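Arabinan-endo 1,5-alpha-l-arabinase (Bacillus subtilis, PDB 1UV4) cleaves internal alpha-1,5-linked arabinofuranosyl bonds in linear and sugar beet arabinan, a step in plant cell-wall degradation, and binds one calcium ion per subunit. Local coordinates at residues N9-D14 with G36-K41; N72-D77 with S90-G95; N130-E135 with F148-S153. All blocks are in the same frame, centred on the assembly; numbering follows the deposited sequence.

Contact 1: residues N9-D14 with G36-K41; sequences NELLHD and GLRVLK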
loop_
_atom_site.group_PDB
_atom_site.type_symbol
_atom_site.label_atom_id
_atom_site.label_comp_id
_atom_site.label_asym_id
_atom_site.label_seq_id
_atom_site.Cartn_x
_atom_site.Cartn_y
_atom_site.Cartn_z
ATOM N N ASN A 9 4.142 -18.943 4.564
ATOM C CA ASN A 9 3.509 -20.109 3.993
ATOM C C ASN A 9 2.352 -19.744 3.046
ATOM O O ASN A 9 2.221 -20.228 1.898
ATOM C CB ASN A 9 3.050 -21.007 5.188
ATOM C CG ASN A 9 2.084 -20.285 6.225
ATOM O OD1 ASN A 9 2.276 -19.105 6.630
ATOM N ND2 ASN A 9 1.073 -21.045 6.689
ATOM N N GLU A 10 1.542 -18.835 3.532
ATOM C CA GLU A 10 0.335 -18.418 2.856
ATOM C C GLU A 10 0.601 -17.347 1.821
ATOM O O GLU A 10 1.443 -16.463 1.979
ATOM C CB GLU A 10 -0.696 -17.896 3.868
ATOM C CG GLU A 10 -1.331 -18.970 4.711
ATOM C CD GLU A 10 -2.314 -19.863 3.967
ATOM O OE1 GLU A 10 -2.720 -19.563 2.814
ATOM O OE2 GLU A 10 -2.742 -20.887 4.561
ATOM N N LEU A 11 -0.173 -17.433 0.757
ATOM C CA LEU A 11 -0.182 -16.438 -0.286
ATOM C C LEU A 11 -0.617 -15.089 0.306
ATOM O O LEU A 11 -1.548 -15.019 1.100
ATOM C CB LEU A 11 -1.221 -16.858 -1.350
ATOM C CG LEU A 11 -1.492 -15.998 -2.586
ATOM C CD1 LEU A 11 -2.061 -16.844 -3.690
ATOM C CD2 LEU A 11 -2.381 -14.786 -2.333
ATOM N N LEU A 12 0.053 -14.002 -0.064
ATOM C CA LEU A 12 -0.464 -12.679 0.222
ATOM C C LEU A 12 0.094 -11.692 -0.780
ATOM O O LEU A 12 1.245 -11.765 -1.099
ATOM C CB LEU A 12 -0.130 -12.192 1.669
ATOM C CG LEU A 12 -1.014 -11.076 2.176
ATOM C CD1 LEU A 12 -2.482 -11.420 2.271
ATOM C CD2 LEU A 12 -0.477 -10.669 3.571
ATOM N N HIS A 13 -0.763 -10.792 -1.251
ATOM C CA HIS A 13 -0.381 -9.785 -2.235
ATOM C C HIS A 13 -0.828 -8.415 -1.720
ATOM O O HIS A 13 -1.905 -8.257 -1.167
ATOM C CB HIS A 13 -1.133 -10.108 -3.570
ATOM C CG HIS A 13 -0.632 -9.360 -4.766
ATOM N ND1 HIS A 13 -1.496 -8.809 -5.683
ATOM C CD2 HIS A 13 0.615 -9.081 -5.205
ATOM C CE1 HIS A 13 -0.795 -8.210 -6.630
ATOM N NE2 HIS A 13 0.485 -8.352 -6.362
ATOM N N ASP A 14 0.021 -7.425 -1.914
ATOM C CA ASP A 14 -0.259 -6.015 -1.497
ATOM C C ASP A 14 -0.485 -5.925 0.002
ATOM O O ASP A 14 -1.527 -5.445 0.442
ATOM C CB ASP A 14 -1.411 -5.382 -2.265
ATOM C CG ASP A 14 -1.345 -5.628 -3.763
ATOM O OD1 ASP A 14 -0.278 -5.384 -4.378
ATOM O OD2 ASP A 14 -2.327 -6.061 -4.449
ATOM N N GLY A 36 -13.986 -9.397 -1.295
ATOM C CA GLY A 36 -13.419 -8.707 -0.163
ATOM C C GLY A 36 -11.914 -8.662 -0.055
ATOM O O GLY A 36 -11.199 -8.651 -1.074
ATOM N N LEU A 37 -11.464 -8.575 1.192
ATOM C CA LEU A 37 -10.070 -8.389 1.567
ATOM C C LEU A 37 -9.599 -9.602 2.347
ATOM O O LEU A 37 -10.300 -10.098 3.245
ATOM C CB LEU A 37 -9.876 -7.167 2.437
ATOM C CG LEU A 37 -10.205 -5.880 1.733
ATOM C CD1 LEU A 37 -10.382 -4.752 2.763
ATOM C CD2 LEU A 37 -9.152 -5.560 0.715
ATOM N N ARG A 38 -8.379 -10.049 2.038
ATOM C CA ARG A 38 -7.738 -11.203 2.670
ATOM C C ARG A 38 -7.137 -10.836 4.005
ATOM O O ARG A 38 -6.475 -9.778 4.148
ATOM C CB ARG A 38 -6.665 -11.703 1.755
ATOM C CG ARG A 38 -5.917 -12.960 2.210
ATOM C CD ARG A 38 -5.306 -13.705 1.087
ATOM N NE ARG A 38 -4.351 -14.776 1.377
ATOM C CZ ARG A 38 -4.664 -16.044 1.525
ATOM N NH1 ARG A 38 -5.925 -16.445 1.520
ATOM N NH2 ARG A 38 -3.691 -16.924 1.664
ATOM N N VAL A 39 -7.394 -11.700 4.997
ATOM C CA VAL A 39 -6.926 -11.481 6.381
ATOM C C VAL A 39 -6.194 -12.735 6.879
ATOM O O VAL A 39 -6.738 -13.838 6.836
ATOM C CB VAL A 39 -8.096 -11.192 7.356
ATOM C CG1 VAL A 39 -7.557 -10.972 8.759
ATOM C CG2 VAL A 39 -8.924 -9.965 6.869
ATOM N N LEU A 40 -4.968 -12.522 7.354
ATOM C CA LEU A 40 -4.139 -13.548 7.951
ATOM C C LEU A 40 -3.818 -13.182 9.412
ATOM O O LEU A 40 -3.711 -12.034 9.745
ATOM C CB LEU A 40 -2.815 -13.687 7.213
ATOM C CG LEU A 40 -2.848 -13.941 5.699
ATOM C CD1 LEU A 40 -1.386 -14.160 5.261
ATOM C CD2 LEU A 40 -3.660 -15.139 5.367
ATOM N N LYS A 41 -3.696 -14.187 10.254
ATOM C CA LYS A 41 -3.378 -14.026 11.680
ATOM C C LYS A 41 -2.209 -14.938 12.059
ATOM O O LYS A 41 -2.104 -16.071 11.574
ATOM C CB LYS A 41 -4.573 -14.388 12.523
ATOM C CG LYS A 41 -4.436 -14.174 14.033
ATOM C CD LYS A 41 -5.702 -14.621 14.729
ATOM C CE LYS A 41 -5.607 -14.457 16.245
ATOM N NZ LYS A 41 -6.839 -14.967 16.900
#
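With CG swung anti to the backbone N (chi1 -177°) and the chain extended as far as NE, Arg38 stretches from its strand to the loop 9-14, while Glu10, its CG lying beside the backbone N and its chain bent at chi2, curls its carboxylate back to meet the guanidinium. The central element is a side-on grip on one backbone oxygen: Arg38 NE lies 2.8 Å from Leu11 O, and Arg38 NH2 lies 2.9 Å from the same Leu11 O. The NH2 donor sits on a lone pair in the carbonyl plane, whereas NE is tilted from that plane; the oxygen itself lies close to the guanidinium plane. NH2 also forms a salt bridge with Glu10, Arg38 NH2 to Glu10 OE1 being 3.0 Å, but its hydrogen bond is weak, bent to 130°, and the carboxylate and guanidinium planes are 61° apart.

Leucines pack around this polar group. Leu12 CD1 rests 3.8 Å from Arg38 CG, against the aliphatic part of the arginine, and Leu12 CD2 meets Leu40 CD1 tip to tip at 4.0 Å. Leu40 CD2 lies over one face of the guanidinium, offset toward its rim. Val50 of the strand 49-54 touches both Glu10 and Arg38, and Leu12 continues onto Ala26 and Leu279, so the loop is wedged between two neighbouring sheets.

At the far end of the loop comes Asp14, the inferred proton acceptor. Two bonds to one carbonyl oxygen fix the rotation of the guanidinium, and the nearby Glu10 carboxylate probably offsets the charge of an arginine buried among leucines.

Contact 2: residues N72-D77 with S90-G95; sequences NQWAPD and SVSSFG. With CA (calcium ion), chain D.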
loop_
_atom_site.group_PDB
_atom_site.type_symbol
_atom_site.label_atom_id
_atom_site.label_comp_id
_atom_site.label_asym_id
_atom_site.label_seq_id
_atom_site.Cartn_x
_atom_site.Cartn_y
_atom_site.Cartn_z
ATOM N N ASN A 72 -13.043 -8.959 -5.770
ATOM C CA ASN A 72 -12.048 -8.821 -4.725
ATOM C C ASN A 72 -11.673 -7.365 -4.588
ATOM O O ASN A 72 -11.524 -6.622 -5.575
ATOM C CB ASN A 72 -10.797 -9.711 -4.986
ATOM C CG ASN A 72 -9.938 -9.295 -6.211
ATOM O OD1 ASN A 72 -8.698 -9.447 -6.181
ATOM N ND2 ASN A 72 -10.585 -8.881 -7.299
ATOM N N GLN A 73 -11.512 -6.907 -3.347
ATOM C CA GLN A 73 -10.996 -5.551 -3.119
ATOM C C GLN A 73 -9.468 -5.599 -2.918
ATOM O O GLN A 73 -8.903 -6.651 -2.681
ATOM C CB GLN A 73 -11.671 -4.840 -1.948
ATOM C CG GLN A 73 -13.088 -4.330 -2.331
ATOM C CD GLN A 73 -14.033 -5.449 -2.667
ATOM O OE1 GLN A 73 -14.367 -6.309 -1.849
ATOM N NE2 GLN A 73 -14.486 -5.470 -3.909
ATOM N N TRP A 74 -8.801 -4.459 -3.126
ATOM C CA TRP A 74 -7.348 -4.481 -3.291
ATOM C C TRP A 74 -6.593 -3.591 -2.323
ATOM O O TRP A 74 -7.042 -2.515 -1.936
ATOM C CB TRP A 74 -6.877 -4.017 -4.701
ATOM C CG TRP A 74 -7.554 -4.587 -5.893
ATOM C CD1 TRP A 74 -8.419 -5.648 -5.962
ATOM C CD2 TRP A 74 -7.473 -4.060 -7.200
ATOM N NE1 TRP A 74 -8.857 -5.827 -7.258
ATOM C CE2 TRP A 74 -8.292 -4.857 -8.032
ATOM C CE3 TRP A 74 -6.782 -2.987 -7.771
ATOM C CZ2 TRP A 74 -8.421 -4.624 -9.398
ATOM C CZ3 TRP A 74 -6.926 -2.783 -9.154
ATOM C CH2 TRP A 74 -7.730 -3.582 -9.916
ATOM N N ALA A 75 -5.402 -4.042 -1.967
ATOM C CA ALA A 75 -4.368 -3.178 -1.399
ATOM C C ALA A 75 -4.819 -2.411 -0.154
ATOM O O ALA A 75 -4.831 -1.205 -0.097
ATOM C CB ALA A 75 -3.816 -2.272 -2.489
ATOM N N PRO A 76 -5.215 -3.178 0.861
ATOM C CA PRO A 76 -5.633 -2.575 2.126
ATOM C C PRO A 76 -4.484 -1.868 2.824
ATOM O O PRO A 76 -3.314 -2.177 2.640
ATOM C CB PRO A 76 -6.153 -3.769 2.894
ATOM C CG PRO A 76 -5.323 -4.844 2.446
ATOM C CD PRO A 76 -5.192 -4.645 0.918
ATOM N N ASP A 77 -4.871 -0.929 3.672
ATOM C CA ASP A 77 -3.927 -0.224 4.487
ATOM C C ASP A 77 -4.559 0.047 5.831
ATOM O O ASP A 77 -5.706 0.424 5.857
ATOM C CB ASP A 77 -3.472 1.056 3.794
ATOM C CG ASP A 77 -2.405 1.720 4.552
ATOM O OD1 ASP A 77 -1.221 1.221 4.534
ATOM O OD2 ASP A 77 -2.595 2.753 5.282
ATOM N N SER A 90 -9.168 -0.537 -1.789
ATOM C CA SER A 90 -9.397 -0.141 -3.178
ATOM C C SER A 90 -10.515 -0.977 -3.791
ATOM O O SER A 90 -10.577 -2.207 -3.604
ATOM C CB SER A 90 -8.146 -0.352 -4.065
ATOM O OG SER A 90 -6.968 0.008 -3.397
ATOM N N VAL A 91 -11.416 -0.311 -4.526
ATOM C CA VAL A 91 -12.445 -0.962 -5.307
ATOM C C VAL A 91 -12.147 -0.648 -6.783
ATOM O O VAL A 91 -12.086 0.500 -7.137
ATOM C CB VAL A 91 -13.825 -0.360 -4.940
ATOM C CG1 VAL A 91 -14.904 -0.978 -5.777
ATOM C CG2 VAL A 91 -14.091 -0.488 -3.452
ATOM N N SER A 92 -11.952 -1.656 -7.617
ATOM C CA SER A 92 -11.536 -1.365 -8.992
ATOM C C SER A 92 -11.769 -2.577 -9.852
ATOM O O SER A 92 -12.409 -3.546 -9.447
ATOM C CB SER A 92 -10.052 -0.972 -8.930
ATOM O OG SER A 92 -9.556 -0.533 -10.180
ATOM N N SER A 93 -11.336 -2.493 -11.118
ATOM C CA SER A 93 -11.291 -3.643 -12.029
ATOM C C SER A 93 -9.946 -3.628 -12.755
ATOM O O SER A 93 -9.366 -2.575 -12.969
ATOM C CB SER A 93 -12.446 -3.633 -13.025
ATOM O OG SER A 93 -12.435 -2.501 -13.831
ATOM N N PHE A 94 -9.427 -4.809 -12.997
ATOM C CA PHE A 94 -8.075 -4.957 -13.529
ATOM C C PHE A 94 -7.797 -4.062 -14.743
ATOM O O PHE A 94 -8.501 -4.158 -15.768
ATOM C CB PHE A 94 -7.816 -6.402 -13.908
ATOM C CG PHE A 94 -7.983 -7.401 -12.756
ATOM C CD1 PHE A 94 -7.363 -7.213 -11.530
ATOM C CD2 PHE A 94 -8.767 -8.543 -12.934
ATOM C CE1 PHE A 94 -7.532 -8.120 -10.506
ATOM C CE2 PHE A 94 -8.944 -9.455 -11.886
ATOM C CZ PHE A 94 -8.322 -9.229 -10.679
ATOM N N GLY A 95 -6.764 -3.224 -14.611
ATOM C CA GLY A 95 -6.335 -2.366 -15.711
ATOM C C GLY A 95 -7.015 -1.007 -15.790
ATOM O O GLY A 95 -6.604 -0.177 -16.567
HETATM CA CA CA D . 0.759 1.556 5.640
HETATM O O HOH W 1 -12.923 -4.274 -6.282
HETATM O O HOH W 2 -0.543 3.252 6.822
HETATM O O HOH W 3 2.651 2.738 6.358
HETATM O O HOH W 4 1.807 0.836 8.062
HETATM O O HOH W 5 -0.170 0.279 7.344
#
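Backbone hydrogen bonds join Trp74 and Ser90 as an antiparallel hydrogen-bonded pair: Trp74 N to Ser90 O is 2.9 Å, and Ser90 N to Trp74 O is also 2.9 Å. The second carbonyl takes a further bond, Ser90 OG reaching Trp74 O at 2.9 Å from above the carbonyl plane. With OG beside the backbone N (chi1 -40°), the serine side chain bends back over its strand partner. Farther along, water 1 accepts from Gln73 NE2 and Ser92 N and donates to Asn72 O, bridging the two segments where the strand pairing has ended.

Aromatic and apolar contacts gather on the Trp74 indole. Ser92 CB sits over its six-membered ring as a CH-pi contact, 3.8 Å from the centroid, while Ser92 OG is hydrogen-bonded to Ser99 OG. The Phe94 ring is nearly parallel to the indole, with planes at 10°, but slid so far that the two barely overlap; Trp74 CZ2 to Phe94 CD1 is 3.5 Å. Apart from the indole, Gln73 and Val91 lie side by side, pointing the same way.

Metal binding comes from Asp77, within the strand 74-81, whose OD1 holds calcium at 2.3 Å. The arrangement is that of a beta-hairpin in one blade of the five-bladed propeller of family 43, its first strand carrying a ligand of the central calcium.

Contact 3: residues N130-E135 with F148-S153; sequences NAIDPE and FGSFWS. With CA (calcium ion), chain D.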
loop_
_atom_site.group_PDB
_atom_site.type_symbol
_atom_site.label_atom_id
_atom_site.label_comp_id
_atom_site.label_asym_id
_atom_site.label_seq_id
_atom_site.Cartn_x
_atom_site.Cartn_y
_atom_site.Cartn_z
ATOM N N ASN A 130 -5.065 6.941 -10.838
ATOM C CA ASN A 130 -5.900 5.796 -10.459
ATOM C C ASN A 130 -6.014 5.768 -8.943
ATOM O O ASN A 130 -5.017 5.681 -8.227
ATOM C CB ASN A 130 -5.280 4.498 -10.968
ATOM C CG ASN A 130 -6.191 3.307 -10.809
ATOM O OD1 ASN A 130 -7.385 3.439 -10.549
ATOM N ND2 ASN A 130 -5.650 2.099 -11.097
ATOM N N ALA A 131 -7.250 5.835 -8.458
ATOM C CA ALA A 131 -7.524 5.841 -7.017
ATOM C C ALA A 131 -7.547 4.434 -6.430
ATOM O O ALA A 131 -8.593 3.894 -6.064
ATOM C CB ALA A 131 -8.868 6.537 -6.706
ATOM N N ILE A 132 -6.341 3.883 -6.357
ATOM C CA ILE A 132 -6.067 2.646 -5.668
ATOM C C ILE A 132 -4.780 2.762 -4.850
ATOM O O ILE A 132 -4.021 3.721 -4.937
ATOM C CB ILE A 132 -6.000 1.438 -6.649
ATOM C CG1 ILE A 132 -4.739 1.460 -7.493
ATOM C CG2 ILE A 132 -7.238 1.368 -7.522
ATOM C CD1 ILE A 132 -4.495 0.228 -8.291
ATOM N N ASP A 133 -4.543 1.736 -4.059
ATOM C CA ASP A 133 -3.311 1.574 -3.297
ATOM C C ASP A 133 -3.109 2.646 -2.216
ATOM O O ASP A 133 -2.071 3.314 -2.163
ATOM C CB ASP A 133 -2.052 1.486 -4.153
ATOM C CG ASP A 133 -2.053 0.334 -5.094
ATOM O OD1 ASP A 133 -2.918 -0.584 -5.063
ATOM O OD2 ASP A 133 -1.145 0.280 -5.968
ATOM N N PRO A 134 -4.108 2.819 -1.330
ATOM C CA PRO A 134 -3.997 3.857 -0.283
ATOM C C PRO A 134 -2.928 3.619 0.743
ATOM O O PRO A 134 -2.618 2.480 1.068
ATOM C CB PRO A 134 -5.352 3.785 0.412
ATOM C CG PRO A 134 -5.862 2.367 0.137
ATOM C CD PRO A 134 -5.359 2.042 -1.208
ATOM N N GLU A 135 -2.429 4.709 1.302
ATOM C CA GLU A 135 -1.474 4.694 2.381
ATOM C C GLU A 135 -1.790 5.848 3.322
ATOM O O GLU A 135 -1.676 6.999 2.945
ATOM C CB GLU A 135 -0.064 4.868 1.792
ATOM C CG GLU A 135 1.017 5.352 2.726
ATOM C CD GLU A 135 1.451 4.350 3.766
ATOM O OE1 GLU A 135 0.719 3.354 4.014
ATOM O OE2 GLU A 135 2.553 4.524 4.378
ATOM N N PHE A 148 -1.643 7.715 -2.515
ATOM C CA PHE A 148 -2.214 6.649 -3.333
ATOM C C PHE A 148 -1.725 6.761 -4.757
ATOM O O PHE A 148 -1.078 7.689 -5.152
ATOM C CB PHE A 148 -3.751 6.660 -3.284
ATOM C CG PHE A 148 -4.376 7.861 -3.960
ATOM C CD1 PHE A 148 -4.620 9.015 -3.238
ATOM C CD2 PHE A 148 -4.662 7.849 -5.312
ATOM C CE1 PHE A 148 -5.169 10.094 -3.834
ATOM C CE2 PHE A 148 -5.216 8.960 -5.930
ATOM C CZ PHE A 148 -5.474 10.085 -5.180
ATOM N N GLY A 149 -2.022 5.739 -5.526
ATOM C CA GLY A 149 -1.832 5.741 -6.974
ATOM C C GLY A 149 -1.248 4.483 -7.573
ATOM O O GLY A 149 -0.642 3.650 -6.914
ATOM N N SER A 150 -1.408 4.385 -8.888
ATOM C CA SER A 150 -0.930 3.301 -9.719
ATOM C C SER A 150 -1.079 3.708 -11.173
ATOM O O SER A 150 -2.200 3.946 -11.641
ATOM C CB SER A 150 -1.759 2.064 -9.468
ATOM O OG SER A 150 -1.335 0.976 -10.273
ATOM N N PHE A 151 0.035 3.767 -11.877
ATOM C CA PHE A 151 0.068 4.048 -13.322
ATOM C C PHE A 151 -0.476 5.439 -13.630
ATOM O O PHE A 151 -0.611 6.277 -12.729
ATOM C CB PHE A 151 -0.574 2.897 -14.140
ATOM C CG PHE A 151 0.350 1.752 -14.371
ATOM C CD1 PHE A 151 0.569 0.802 -13.395
ATOM C CD2 PHE A 151 1.100 1.682 -15.539
ATOM C CE1 PHE A 151 1.438 -0.254 -13.631
ATOM C CE2 PHE A 151 1.977 0.611 -15.780
ATOM C CZ PHE A 151 2.146 -0.343 -14.815
ATOM N N TRP A 152 -0.661 5.733 -14.904
ATOM C CA TRP A 152 -0.997 7.090 -15.343
ATOM C C TRP A 152 0.049 8.070 -14.796
ATOM O O TRP A 152 1.229 7.749 -14.960
ATOM C CB TRP A 152 -2.441 7.427 -15.069
ATOM C CG TRP A 152 -3.414 6.613 -15.906
ATOM C CD1 TRP A 152 -3.922 6.941 -17.137
ATOM C CD2 TRP A 152 -3.938 5.310 -15.602
ATOM N NE1 TRP A 152 -4.747 5.931 -17.604
ATOM C CE2 TRP A 152 -4.794 4.945 -16.653
ATOM C CE3 TRP A 152 -3.817 4.431 -14.512
ATOM C CZ2 TRP A 152 -5.491 3.728 -16.683
ATOM C CZ3 TRP A 152 -4.489 3.225 -14.558
ATOM C CH2 TRP A 152 -5.320 2.884 -15.613
ATOM N N SER A 153 -0.337 9.201 -14.198
ATOM C CA SER A 153 0.665 10.207 -13.781
ATOM C C SER A 153 1.227 9.880 -12.386
ATOM O O SER A 153 2.009 10.689 -11.857
ATOM C CB SER A 153 0.093 11.632 -13.832
ATOM O OG SER A 153 -0.838 11.889 -12.815
HETATM CA CA CA D . 0.759 1.556 5.640
HETATM O O HOH W 6 -2.174 6.910 -10.427
HETATM O O HOH W 3 2.651 2.738 6.358
HETATM O O HOH W 2 -0.543 3.252 6.822
HETATM O O HOH W 4 1.807 0.836 8.062
HETATM O O HOH W 5 -0.170 0.279 7.344
#
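The two loops run nearly antiparallel, their end-to-end directions 162° apart, and a single direct backbone hydrogen bond, Gly149 N to Ile132 O at 2.9 Å, joins them, almost in line with the carbonyl. Gly149 CA adds a straight CA-H...O contact to Asn130 O, and Ala131 between these two carbonyls is the centre of an inverse gamma turn. Water 6 takes up the backbone farther out, accepting from Asn130 N and Ser150 N and donating to Phe151 O.

Phe148 points its ring edge at the turn. Its CG stands between the backbone N and the carbonyl carbon (chi1 68°), which sets the ring alongside the loop 130-135, with Phe148 CD2 3.7 Å from Asn130 O in the ring plane. Ile132 reaches across with its long branch, and the approach of Ile132 CD1 to Ser150 CB is tight at 3.5 Å.

Asn130 to Asp133 and Ser150 to Trp152 probably line the substrate-binding site, as in relatives, and the two loops lie on one blade of the propeller: one leads into the strand 135-138, the other links the strands 144-148 and 155-160. Asp133, inferred to modulate the pKa of Glu185, the inferred proton donor, and to orient both it and the substrate, touches that residue's side chain; its carbonyl O receives a CA-H...O contact from Phe148 CA at 3.5 Å. Its backbone N is held by Ser90 OG of the preceding blade.

Toward the surface, Asn130 and Trp152 cross with amide and ring planes 78° apart, Asn130 ND2 being 3.8 Å from Trp152 CZ3, and Asn130 OD1 is hydrogen-bonded to Ser99 OG. At the other end Glu135, bent at chi2, turns OE1 to the calcium at 2.4 Å; its OE2 accepts from water 3, itself a calcium ligand, and from Leu189 N.

All three contacts are largely buried, but contacts 2 and 3 also run outward to exposed aromatics, Phe94 and Trp152. Contact 1 ties a loop to a strand through a charged arginine grip; contact 2 relies on strand pairing within one hairpin, and contact 3 on loop backbone and a bridging water. Contacts 2 and 3 share the calcium, bound by both Asp77 and Glu135 together with Asp257, and four of its waters. Gly36 and Gln73 connect contacts 1 and 2, whereas contacts 1 and 3 do not touch. Asp14 of contact 1 and Asp133 of contact 3 approach Ala75 of contact 2 from the adjoining blades, around the inferred catalytic centre.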